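Local coordinates for protein aminoacyltransferase FemA (Staphylococcus aureus, PDB 1LRZ) that adds glycines 2 and 3 of the pentaglycine interpeptide bridge of staphylococcal peptidoglycan, using glycyl-tRNA as the donor, at residues P404-A407 / A408-A411. Numbering follows the deposited sequence.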
loop_
_atom_site.group_PDB
_atom_site.type_symbol
_atom_site.label_atom_id
_atom_site.label_comp_id
_atom_site.label_asym_id
_atom_site.label_seq_id
_atom_site.Cartn_x
_atom_site.Cartn_y
_atom_site.Cartn_z
ATOM N N PRO A 404 25.626 -10.893 27.832
ATOM C CA PRO A 404 25.045 -11.575 28.995
ATOM C C PRO A 404 23.682 -10.998 29.378
ATOM O O PRO A 404 22.721 -11.744 29.621
ATOM C CB PRO A 404 26.091 -11.350 30.086
ATOM C CG PRO A 404 27.378 -11.327 29.305
ATOM C CD PRO A 404 27.019 -10.484 28.096
ATOM N N VAL A 405 23.593 -9.671 29.435
ATOM C CA VAL A 405 22.332 -9.026 29.801
ATOM C C VAL A 405 21.266 -9.349 28.756
ATOM O O VAL A 405 20.098 -9.592 29.092
ATOM C CB VAL A 405 22.490 -7.486 29.933
ATOM C CG1 VAL A 405 21.142 -6.853 30.264
ATOM C CG2 VAL A 405 23.517 -7.152 31.025
ATOM N N TYR A 406 21.668 -9.362 27.487
ATOM C CA TYR A 406 20.725 -9.676 26.418
ATOM C C TYR A 406 20.255 -11.134 26.564
ATOM O O TYR A 406 19.089 -11.458 26.307
ATOM C CB TYR A 406 21.382 -9.458 25.057
ATOM C CG TYR A 406 20.448 -9.734 23.898
ATOM C CD1 TYR A 406 19.287 -8.975 23.718
ATOM C CD2 TYR A 406 20.715 -10.764 22.994
ATOM C CE1 TYR A 406 18.413 -9.233 22.663
ATOM C CE2 TYR A 406 19.846 -11.037 21.934
ATOM C CZ TYR A 406 18.696 -10.267 21.775
ATOM O OH TYR A 406 17.828 -10.549 20.746
ATOM N N ALA A 407 21.165 -12.011 26.985
ATOM C CA ALA A 407 20.815 -13.417 27.188
ATOM C C ALA A 407 19.732 -13.519 28.267
ATOM O O ALA A 407 18.758 -14.261 28.119
ATOM C CB ALA A 407 22.054 -14.219 27.602
ATOM N N ALA A 408 19.895 -12.767 29.353
ATOM C CA ALA A 408 18.908 -12.789 30.428
ATOM C C ALA A 408 17.575 -12.246 29.909
ATOM O O ALA A 408 16.507 -12.776 30.225
ATOM C CB ALA A 408 19.395 -11.946 31.609
ATOM N N TYR A 409 17.659 -11.194 29.099
ATOM C CA TYR A 409 16.485 -10.547 28.525
ATOM C C TYR A 409 15.654 -11.491 27.657
ATOM O O TYR A 409 14.419 -11.497 27.733
ATOM C CB TYR A 409 16.912 -9.348 27.680
ATOM C CG TYR A 409 15.776 -8.709 26.921
ATOM C CD1 TYR A 409 14.796 -7.969 27.588
ATOM C CD2 TYR A 409 15.671 -8.851 25.534
ATOM C CE1 TYR A 409 13.742 -7.382 26.892
ATOM C CE2 TYR A 409 14.621 -8.268 24.829
ATOM C CZ TYR A 409 13.662 -7.533 25.514
ATOM O OH TYR A 409 12.629 -6.945 24.819
ATOM N N THR A 410 16.332 -12.278 26.828
ATOM C CA THR A 410 15.646 -13.208 25.940
ATOM C C THR A 410 15.038 -14.364 26.722
ATOM O O THR A 410 13.983 -14.887 26.358
ATOM C CB THR A 410 16.604 -13.761 24.866
ATOM O OG1 THR A 410 17.770 -14.300 25.493
ATOM C CG2 THR A 410 17.025 -12.665 23.911
ATOM N N ALA A 411 15.707 -14.752 27.803
ATOM C CA ALA A 411 15.236 -15.838 28.653
ATOM C C ALA A 411 13.877 -15.494 29.249
ATOM O O ALA A 411 13.087 -16.385 29.561
ATOM C CB ALA A 411 16.238 -16.100 29.764
#
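Tyr406, Tyr409 and Thr410 meet in a local contact between successive turns of the C-terminal helix 403-411, at the surface of FemA, a worked example of i to i+3 and i to i+4 side-chain packing on a helix. The helix follows closely on strand 397-400, which pairs with 102-107 in a mixed sheet. The Tyr406 ring meets both of the others. The methyl CG2 of Thr410 lies over one face of this ring in a CH-pi contact, 3.8 Å from the ring centroid and 20° off the normal; it is displaced toward the phenol end, where CZ is 3.6 Å from CG2. CG of Tyr406 is anti to the backbone N (chi1 -179°) and beside the carbonyl carbon, which carries the ring toward the following turn, where Thr410 lies. Tyr409 adopts the same first torsion, and the two rings approach at a slant, Tyr406 CE1 being 4.0 Å from Tyr409 CD2.

Thr410 divides its two branches between apolar and polar work. A first torsion of 53° sets OG1 between the backbone N and the carbonyl carbon, from where the hydroxyl donates to Ala407 O at 2.8 Å, well tilted from the carbonyl plane. The same oxygen accepts the regular helical bond from Ala411 N at 3.1 Å, and both donors come from one face of its plane. Ala407 O is thus held by two donors, and the hydroxyl bond helps to hold the Thr410 rotamer that places CG2 over the tyrosine ring.

Val405, Tyr406 and Tyr409 rest on Leu103 of strand 102-107, with Met64 of a loop against Val405, Ala408 and Tyr409. Tyr406 also meets the ring of Tyr104 and touches Ile398 and Pro400 of the adjoining antiparallel strand 397-400.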